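PDB 4GCN: stress-induced-phosphoprotein 1 from Caenorhabditis elegans, which binds Hsp90 and inhibits its ATPase, forms a complex with Hsp70 and Hsp90, raises thermotolerance and longevity, and plays a role in gonad development. Local coordinates for residues K22-H28 / V51-E55; E11-N16 / H30-A34; I82-S87 / R108-F113. All coordinates share one frame; numbering follows the deposited sequence.

Contact 1: residues K22-H28 / V51-E55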
loop_
_atom_site.group_PDB
_atom_site.type_symbol
_atom_site.label_atom_id
_atom_site.label_comp_id
_atom_site.label_asym_id
_atom_site.label_seq_id
_atom_site.Cartn_x
_atom_site.Cartn_y
_atom_site.Cartn_z
ATOM N N LYS A 22 -7.037 -15.883 -2.968
ATOM C CA LYS A 22 -5.714 -15.989 -3.539
ATOM C C LYS A 22 -5.766 -16.064 -5.046
ATOM O O LYS A 22 -4.877 -16.654 -5.676
ATOM C CB LYS A 22 -4.974 -17.212 -2.997
ATOM C CG LYS A 22 -4.067 -16.979 -1.837
ATOM C CD LYS A 22 -4.732 -16.674 -0.549
ATOM C CE LYS A 22 -3.846 -17.131 0.630
ATOM N NZ LYS A 22 -3.768 -15.959 1.584
ATOM N N ASP A 23 -6.763 -15.411 -5.632
ATOM C CA ASP A 23 -6.802 -15.252 -7.042
ATOM C C ASP A 23 -6.214 -13.896 -7.338
ATOM O O ASP A 23 -6.935 -12.909 -7.514
ATOM C CB ASP A 23 -8.212 -15.304 -7.567
ATOM C CG ASP A 23 -8.253 -15.324 -9.074
ATOM O OD1 ASP A 23 -7.283 -14.859 -9.725
ATOM O OD2 ASP A 23 -9.281 -15.764 -9.582
ATOM N N PHE A 24 -4.899 -13.839 -7.381
ATOM C CA PHE A 24 -4.248 -12.536 -7.492
ATOM C C PHE A 24 -4.432 -11.807 -8.819
ATOM O O PHE A 24 -4.502 -10.562 -8.838
ATOM C CB PHE A 24 -2.759 -12.603 -7.128
ATOM C CG PHE A 24 -2.483 -13.265 -5.785
ATOM C CD1 PHE A 24 -3.095 -12.840 -4.662
ATOM C CD2 PHE A 24 -1.593 -14.323 -5.686
ATOM C CE1 PHE A 24 -2.839 -13.443 -3.424
ATOM C CE2 PHE A 24 -1.349 -14.935 -4.474
ATOM C CZ PHE A 24 -1.984 -14.479 -3.341
ATOM N N GLU A 25 -4.497 -12.548 -9.914
ATOM C CA GLU A 25 -4.737 -11.953 -11.242
ATOM C C GLU A 25 -6.059 -11.177 -11.311
ATOM O O GLU A 25 -6.113 -10.025 -11.754
ATOM C CB GLU A 25 -4.737 -13.048 -12.331
ATOM C CG GLU A 25 -3.374 -13.622 -12.666
ATOM C CD GLU A 25 -2.748 -14.458 -11.550
ATOM O OE1 GLU A 25 -3.501 -15.128 -10.781
ATOM O OE2 GLU A 25 -1.491 -14.424 -11.451
ATOM N N LYS A 26 -7.125 -11.817 -10.862
ATOM C CA LYS A 26 -8.475 -11.247 -10.838
ATOM C C LYS A 26 -8.522 -10.062 -9.859
ATOM O O LYS A 26 -9.206 -9.047 -10.131
ATOM C CB LYS A 26 -9.480 -12.381 -10.447
ATOM C CG LYS A 26 -10.958 -12.088 -10.159
ATOM C CD LYS A 26 -11.709 -13.343 -9.581
ATOM C CE LYS A 26 -13.093 -13.110 -8.908
ATOM N NZ LYS A 26 -13.460 -13.658 -7.507
ATOM N N ALA A 27 -7.766 -10.155 -8.766
ATOM C CA ALA A 27 -7.730 -9.062 -7.757
ATOM C C ALA A 27 -7.200 -7.825 -8.418
ATOM O O ALA A 27 -7.786 -6.768 -8.275
ATOM C CB ALA A 27 -6.878 -9.418 -6.569
ATOM N N HIS A 28 -6.084 -7.975 -9.150
ATOM C CA HIS A 28 -5.504 -6.852 -9.895
ATOM C C HIS A 28 -6.466 -6.249 -10.929
ATOM O O HIS A 28 -6.516 -5.015 -11.077
ATOM C CB HIS A 28 -4.212 -7.269 -10.590
ATOM C CG HIS A 28 -3.010 -7.336 -9.676
ATOM N ND1 HIS A 28 -2.515 -6.246 -9.026
ATOM C CD2 HIS A 28 -2.168 -8.394 -9.372
ATOM C CE1 HIS A 28 -1.447 -6.602 -8.318
ATOM N NE2 HIS A 28 -1.229 -7.922 -8.522
ATOM N N VAL A 51 -1.472 -7.070 -2.728
ATOM C CA VAL A 51 -1.468 -8.189 -3.666
ATOM C C VAL A 51 -0.053 -8.451 -4.161
ATOM O O VAL A 51 0.397 -9.594 -4.130
ATOM C CB VAL A 51 -2.392 -7.969 -4.864
ATOM C CG1 VAL A 51 -2.359 -9.197 -5.770
ATOM C CG2 VAL A 51 -3.807 -7.675 -4.371
ATOM N N TYR A 52 0.643 -7.403 -4.627
ATOM C CA TYR A 52 2.002 -7.575 -5.121
ATOM C C TYR A 52 2.927 -8.194 -4.087
ATOM O O TYR A 52 3.707 -9.036 -4.421
ATOM C CB TYR A 52 2.623 -6.275 -5.637
ATOM C CG TYR A 52 2.112 -5.788 -6.977
ATOM C CD1 TYR A 52 2.056 -6.649 -8.093
ATOM C CD2 TYR A 52 1.678 -4.476 -7.140
ATOM C CE1 TYR A 52 1.662 -6.185 -9.340
ATOM C CE2 TYR A 52 1.241 -4.020 -8.354
ATOM C CZ TYR A 52 1.204 -4.874 -9.430
ATOM O OH TYR A 52 0.721 -4.400 -10.600
ATOM N N PHE A 53 2.782 -7.809 -2.837
ATOM C CA PHE A 53 3.607 -8.327 -1.782
ATOM C C PHE A 53 3.379 -9.833 -1.615
ATOM O O PHE A 53 4.357 -10.577 -1.517
ATOM C CB PHE A 53 3.276 -7.596 -0.457
ATOM C CG PHE A 53 4.204 -7.917 0.663
ATOM C CD1 PHE A 53 5.280 -7.106 0.910
ATOM C CD2 PHE A 53 3.981 -9.019 1.463
ATOM C CE1 PHE A 53 6.140 -7.394 1.940
ATOM C CE2 PHE A 53 4.827 -9.326 2.493
ATOM C CZ PHE A 53 5.915 -8.509 2.726
ATOM N N GLU A 54 2.120 -10.270 -1.641
ATOM C CA GLU A 54 1.821 -11.729 -1.514
ATOM C C GLU A 54 2.302 -12.507 -2.715
ATOM O O GLU A 54 2.657 -13.664 -2.540
ATOM C CB GLU A 54 0.349 -12.081 -1.187
ATOM C CG GLU A 54 0.187 -13.517 -0.666
ATOM C CD GLU A 54 -1.113 -13.821 0.071
ATOM O OE1 GLU A 54 -1.801 -12.869 0.474
ATOM O OE2 GLU A 54 -1.459 -15.036 0.282
ATOM N N GLU A 55 2.369 -11.869 -3.892
ATOM C CA GLU A 55 2.917 -12.454 -5.112
ATOM C C GLU A 55 4.437 -12.494 -5.158
ATOM O O GLU A 55 5.027 -13.018 -6.130
ATOM C CB GLU A 55 2.459 -11.601 -6.320
ATOM C CG GLU A 55 1.010 -11.771 -6.723
ATOM C CD GLU A 55 0.668 -10.939 -7.954
ATOM O OE1 GLU A 55 0.451 -11.525 -9.024
ATOM O OE2 GLU A 55 0.668 -9.713 -7.873
HETATM O O HOH W 1 -4.787 -13.272 0.402
#
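Lys22, in the turn before helix 24-37, reaches across to Glu54 and, in the Glu54 conformer described, one of two, forms a salt bridge, its NZ 2.8 Å from the syn lone pair side of Glu54 OE2. A water accepting from Lys22 NZ and donating to Glu54 OE1 bridges the same pair again. Lys22 itself, with positive phi, is the C-prime residue of the Schellman motif ending helix 3-20; Asp23 then caps the next helix, OD1 accepting from Lys26 N. Phe24 follows, its CZ 3.6 Å from Glu54 CG and its CB against Val51 CG1, while Lys22 O sits over the centre of one ring face. His28 is gripped from two directions: NE2 donates to Glu55 OE2 (2.7 Å, 160°) within the imidazole plane but from above the carboxylate plane, and CE1 lies 3.2 Å above one face of Tyr52, toward its rim. With CG anti to its carbonyl carbon (chi1 -78°), the imidazole extends toward helix 42-54, and Lys48 of that helix binds its ND1. Thus the start of helix 24-37 packs on the end of helix 42-54, joining two consecutive repeats, with Tyr19 of helix 3-20 touching Phe24, Val51 and Glu54, and helix 58-74 lying against Tyr52.

Contact 2: residues E11-N16 / H30-A34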
loop_
_atom_site.group_PDB
_atom_site.type_symbol
_atom_site.label_atom_id
_atom_site.label_comp_id
_atom_site.label_asym_id
_atom_site.label_seq_id
_atom_site.Cartn_x
_atom_site.Cartn_y
_atom_site.Cartn_z
ATOM N N GLU A 11 -15.950 -2.012 -7.392
ATOM C CA GLU A 11 -14.844 -2.767 -7.962
ATOM C C GLU A 11 -13.786 -3.217 -6.934
ATOM O O GLU A 11 -13.314 -4.349 -6.989
ATOM C CB GLU A 11 -14.172 -1.982 -9.085
ATOM C CG GLU A 11 -14.940 -2.016 -10.417
ATOM C CD GLU A 11 -14.929 -3.411 -11.072
ATOM O OE1 GLU A 11 -14.076 -4.277 -10.800
ATOM O OE2 GLU A 11 -15.803 -3.657 -11.864
ATOM N N LYS A 12 -13.477 -2.354 -5.970
ATOM C CA LYS A 12 -12.552 -2.706 -4.903
ATOM C C LYS A 12 -13.073 -3.922 -4.130
ATOM O O LYS A 12 -12.304 -4.808 -3.766
ATOM C CB LYS A 12 -12.363 -1.512 -3.949
ATOM C CG LYS A 12 -11.456 -1.764 -2.745
ATOM C CD LYS A 12 -11.833 -0.893 -1.574
ATOM C CE LYS A 12 -13.157 -1.367 -1.033
ATOM N NZ LYS A 12 -13.305 -0.916 0.331
ATOM N N ASP A 13 -14.351 -3.919 -3.861
ATOM C CA ASP A 13 -14.967 -5.011 -3.096
ATOM C C ASP A 13 -14.855 -6.328 -3.893
ATOM O O ASP A 13 -14.598 -7.416 -3.332
ATOM C CB ASP A 13 -16.392 -4.639 -2.712
ATOM C CG ASP A 13 -16.444 -3.588 -1.621
ATOM O OD1 ASP A 13 -15.410 -3.301 -0.972
ATOM O OD2 ASP A 13 -17.514 -3.030 -1.417
ATOM N N LEU A 14 -14.995 -6.235 -5.214
ATOM C CA LEU A 14 -14.810 -7.399 -6.079
ATOM C C LEU A 14 -13.344 -7.829 -6.059
ATOM O O LEU A 14 -12.997 -9.033 -6.049
ATOM C CB LEU A 14 -15.253 -7.097 -7.538
ATOM C CG LEU A 14 -16.749 -6.759 -7.734
ATOM C CD1 LEU A 14 -17.094 -6.572 -9.210
ATOM C CD2 LEU A 14 -17.650 -7.838 -7.167
ATOM N N GLY A 15 -12.454 -6.869 -6.142
ATOM C CA GLY A 15 -11.018 -7.186 -5.966
ATOM C C GLY A 15 -10.678 -7.908 -4.641
ATOM O O GLY A 15 -9.864 -8.872 -4.633
ATOM N N ASN A 16 -11.272 -7.447 -3.521
ATOM C CA ASN A 16 -11.043 -8.034 -2.213
ATOM C C ASN A 16 -11.539 -9.462 -2.222
ATOM O O ASN A 16 -10.927 -10.311 -1.656
ATOM C CB ASN A 16 -11.771 -7.291 -1.085
ATOM C CG ASN A 16 -11.237 -5.880 -0.778
ATOM O OD1 ASN A 16 -11.893 -5.146 0.006
ATOM N ND2 ASN A 16 -10.140 -5.452 -1.372
ATOM N N HIS A 30 -9.741 -6.069 -11.003
ATOM C CA HIS A 30 -10.706 -5.271 -10.315
ATOM C C HIS A 30 -10.146 -4.024 -9.674
ATOM O O HIS A 30 -10.758 -2.915 -9.754
ATOM C CB HIS A 30 -11.417 -6.148 -9.306
ATOM C CG HIS A 30 -12.406 -7.151 -9.952
ATOM N ND1 HIS A 30 -13.478 -6.748 -10.730
ATOM C CD2 HIS A 30 -12.471 -8.527 -9.891
ATOM C CE1 HIS A 30 -14.162 -7.849 -11.156
ATOM N NE2 HIS A 30 -13.549 -8.935 -10.661
ATOM N N TYR A 31 -8.980 -4.135 -9.018
ATOM C CA TYR A 31 -8.385 -2.948 -8.375
ATOM C C TYR A 31 -7.996 -1.966 -9.448
ATOM O O TYR A 31 -8.105 -0.781 -9.268
ATOM C CB TYR A 31 -7.189 -3.322 -7.489
ATOM C CG TYR A 31 -7.485 -4.125 -6.214
ATOM C CD1 TYR A 31 -8.597 -3.881 -5.438
ATOM C CD2 TYR A 31 -6.609 -5.141 -5.800
ATOM C CE1 TYR A 31 -8.847 -4.612 -4.249
ATOM C CE2 TYR A 31 -6.856 -5.880 -4.685
ATOM C CZ TYR A 31 -7.970 -5.617 -3.892
ATOM O OH TYR A 31 -8.185 -6.333 -2.759
ATOM N N ASP A 32 -7.576 -2.476 -10.598
ATOM C CA ASP A 32 -7.212 -1.601 -11.740
ATOM C C ASP A 32 -8.438 -0.867 -12.249
ATOM O O ASP A 32 -8.363 0.311 -12.585
ATOM C CB ASP A 32 -6.607 -2.422 -12.900
ATOM C CG ASP A 32 -5.129 -2.855 -12.620
ATOM O OD1 ASP A 32 -4.514 -2.332 -11.660
ATOM O OD2 ASP A 32 -4.624 -3.717 -13.346
ATOM N N LYS A 33 -9.544 -1.591 -12.303
ATOM C CA LYS A 33 -10.840 -1.008 -12.652
ATOM C C LYS A 33 -11.233 0.068 -11.617
ATOM O O LYS A 33 -11.733 1.127 -11.982
ATOM C CB LYS A 33 -11.930 -2.070 -12.837
ATOM C CG LYS A 33 -11.837 -2.779 -14.192
ATOM C CD LYS A 33 -13.051 -3.657 -14.434
ATOM C CE LYS A 33 -12.769 -4.745 -15.442
ATOM N NZ LYS A 33 -14.069 -5.432 -15.638
ATOM N N ALA A 34 -10.964 -0.208 -10.350
ATOM C CA ALA A 34 -11.226 0.810 -9.298
ATOM C C ALA A 34 -10.457 2.114 -9.543
ATOM O O ALA A 34 -11.031 3.208 -9.487
ATOM C CB ALA A 34 -10.919 0.249 -7.913
#
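Glu11, Lys12 and Gly15 face Ala34, Tyr31 and His30 where segments 11-16 and 30-34 of helices 3-20 and 24-37 run antiparallel, 163° between their directions and axes 7.6 Å apart. This is the helical hairpin of the first TPR repeat, and Gly15 illustrates how a small residue lets the helices draw close: its CA lies over one face of the Tyr31 ring, toward the rim, where any side chain would collide. His30 CB rests on Gly15 N at 3.4 Å. The imidazole of His30 is fixed twice, for ND1 donates to the syn side of Glu11 OE1 (2.5 Å, 162°), nearly coplanar with the carboxylate, while Leu14 CB sits 3.6 Å above the ring centre. A bend at chi2 (-69°) folds the Glu11 carboxylate back to the imidazole edge and lays it against Lys33 CB. Replacing His30 with an alanine would probably leave Glu11 OE1 without its donor and uncover the Leu14 side chain the ring packs against. Tyr31 reaches along Gly15 to Asn16, and Asn47 of helix 42-54 takes a further bond from the Asn16 amide. The hydroxyl of Tyr31 accepts from Asn16 ND2 at 2.6 Å, the oxygen close to the amide plane.

Contact 3: residues I82-S87 / R108-F113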
loop_
_atom_site.group_PDB
_atom_site.type_symbol
_atom_site.label_atom_id
_atom_site.label_comp_id
_atom_site.label_asym_id
_atom_site.label_seq_id
_atom_site.Cartn_x
_atom_site.Cartn_y
_atom_site.Cartn_z
ATOM N N ILE A 82 -1.435 6.680 4.803
ATOM C CA ILE A 82 -0.134 6.993 4.217
ATOM C C ILE A 82 1.018 6.317 5.023
ATOM O O ILE A 82 1.921 5.720 4.422
ATOM C CB ILE A 82 0.093 8.535 4.118
ATOM C CG1 ILE A 82 -0.981 9.174 3.227
ATOM C CG2 ILE A 82 1.520 8.802 3.672
ATOM C CD1 ILE A 82 -0.940 10.752 3.229
ATOM N N ALA A 83 0.962 6.324 6.362
ATOM C CA ALA A 83 1.930 5.590 7.190
ATOM C C ALA A 83 1.958 4.102 6.857
ATOM O O ALA A 83 3.050 3.502 6.796
ATOM C CB ALA A 83 1.618 5.772 8.673
ATOM N N LYS A 84 0.777 3.495 6.703
ATOM C CA LYS A 84 0.678 2.070 6.316
ATOM C C LYS A 84 1.380 1.803 4.995
ATOM O O LYS A 84 2.081 0.804 4.918
ATOM C CB LYS A 84 -0.739 1.620 6.206
ATOM C CG LYS A 84 -0.882 0.133 5.846
ATOM C CD LYS A 84 -2.323 -0.364 6.068
ATOM C CE LYS A 84 -3.321 0.258 5.062
ATOM N NZ LYS A 84 -4.744 -0.090 5.392
ATOM N N ALA A 85 1.248 2.689 4.001
ATOM C CA ALA A 85 1.904 2.506 2.726
ATOM C C ALA A 85 3.398 2.492 2.945
ATOM O O ALA A 85 4.111 1.690 2.328
ATOM C CB ALA A 85 1.543 3.600 1.695
ATOM N N MET A 86 3.860 3.410 3.785
ATOM C CA MET A 86 5.284 3.557 4.082
ATOM C C MET A 86 5.884 2.308 4.750
ATOM O O MET A 86 6.923 1.813 4.319
ATOM C CB MET A 86 5.518 4.817 4.911
ATOM C CG MET A 86 5.313 6.074 4.080
ATOM S SD MET A 86 5.295 7.476 5.204
ATOM C CE MET A 86 5.264 8.850 4.007
ATOM N N SER A 87 5.214 1.729 5.738
ATOM C CA SER A 87 5.702 0.536 6.385
ATOM C C SER A 87 5.671 -0.648 5.432
ATOM O O SER A 87 6.545 -1.519 5.491
ATOM C CB SER A 87 4.854 0.193 7.609
ATOM O OG SER A 87 4.409 1.376 8.244
ATOM N N ARG A 108 10.377 7.132 7.645
ATOM C CA ARG A 108 9.207 7.842 7.083
ATOM C C ARG A 108 7.879 7.450 7.685
ATOM O O ARG A 108 7.120 8.317 8.183
ATOM C CB ARG A 108 9.214 7.760 5.587
ATOM C CG ARG A 108 10.322 8.655 5.014
ATOM C CD ARG A 108 10.550 8.489 3.545
ATOM N NE ARG A 108 9.461 9.169 2.815
ATOM C CZ ARG A 108 9.007 8.797 1.615
ATOM N NH1 ARG A 108 9.584 7.805 0.970
ATOM N NH2 ARG A 108 7.999 9.449 1.016
ATOM N N SER A 109 7.660 6.141 7.799
ATOM C CA SER A 109 6.445 5.692 8.267
ATOM C C SER A 109 6.222 6.096 9.716
ATOM O O SER A 109 5.136 6.515 10.075
ATOM C CB SER A 109 6.372 4.177 8.155
ATOM O OG SER A 109 5.153 3.734 8.709
ATOM N N LEU A 110 7.243 5.960 10.557
ATOM C CA LEU A 110 7.103 6.272 11.952
ATOM C C LEU A 110 6.864 7.755 12.156
ATOM O O LEU A 110 6.172 8.185 13.083
ATOM C CB LEU A 110 8.388 5.902 12.715
ATOM C CG LEU A 110 8.573 4.414 12.901
ATOM C CD1 LEU A 110 9.910 4.129 13.569
ATOM C CD2 LEU A 110 7.396 3.922 13.791
ATOM N N SER A 111 7.470 8.551 11.318
ATOM C CA SER A 111 7.291 10.005 11.428
ATOM C C SER A 111 5.867 10.370 10.980
ATOM O O SER A 111 5.285 11.345 11.431
ATOM C CB SER A 111 8.352 10.756 10.535
ATOM O OG SER A 111 9.691 10.688 11.025
ATOM N N GLU A 112 5.318 9.631 10.047
ATOM C CA GLU A 112 3.935 9.852 9.625
ATOM C C GLU A 112 2.910 9.466 10.760
ATOM O O GLU A 112 1.956 10.200 11.066
ATOM C CB GLU A 112 3.669 9.050 8.361
ATOM C CG GLU A 112 2.520 9.543 7.472
ATOM C CD GLU A 112 2.797 10.824 6.706
ATOM O OE1 GLU A 112 1.809 11.440 6.194
ATOM O OE2 GLU A 112 3.954 11.186 6.572
ATOM N N PHE A 113 3.139 8.317 11.357
ATOM C CA PHE A 113 2.261 7.798 12.413
ATOM C C PHE A 113 3.088 6.862 13.313
ATOM O O PHE A 113 3.617 5.865 12.821
ATOM C CB PHE A 113 1.092 6.997 11.835
ATOM C CG PHE A 113 0.195 6.380 12.894
ATOM C CD1 PHE A 113 -0.520 7.164 13.755
ATOM C CD2 PHE A 113 0.142 5.020 13.048
ATOM C CE1 PHE A 113 -1.311 6.625 14.757
ATOM C CE2 PHE A 113 -0.652 4.441 14.035
ATOM C CZ PHE A 113 -1.389 5.245 14.888
#
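Among the flat groups, the guanidinium of Arg108 and the ring of Phe113 meet the opposing helix obliquely: Met86 CE approaches Arg108 NH2 at 4.1 Å, and Ala83 CB lies near the base of the Phe113 side chain, 3.4 Å from its CB. Phe113 CG stands anti to the backbone N (chi1 177°), which carries the ring away from segment 82-87, leaving CB to meet Ala83; Tyr79 and Lys80 touch the side chain. The carboxylate of Glu112 covers apolar surface instead, OE1 beside Ile82 CG2 and OE2 3.7 Å from Met86 CE; a bend at chi2 (72°) brings it there. Met86, extended beyond CG, passes between Arg108 and Glu112, touching both, its SD 3.6 Å from Arg108 C, and its CB is pressed on Ser109 CB at 3.4 Å, tighter than usual for two carbons. In the Ser87 conformer described, one of two, the OG atoms of Ser87 and Ser109 lie 2.5 Å apart, a short hydrogen bond best taken with caution. Ala83 and Ser109 are the closest backbone pair, consistent with small residues at the interface of a TPR hairpin; the axes of segments 82-87 and 108-112 lie 8.0 Å apart, 162° between their directions. The hairpin of the third repeat is flanked by Val69 and Arg73 of helix 58-74, which touch Met86, and by Leu118 of helix 116-126, which touches Ser87 and Ser109.

From the N terminus, helix 3-20 turns back into helix 24-37, and contact 2 closes this first hairpin. Before that pairing is complete along the sequence, contact 1 opens at residues 22-28, and it closes only at 51-55, so the two cross: one seals a repeat internally, the other bonds that repeat to the next. They share helix 24-37 and touch directly, Tyr31 CE2 lying 3.6 Å from Val51 CG2. Contact 3 follows in series, closing the third hairpin on the far side of the chain's centre, its own centre about 23 Å from that of contact 1. Pairing within and between repeats together illustrates how a TPR array is built.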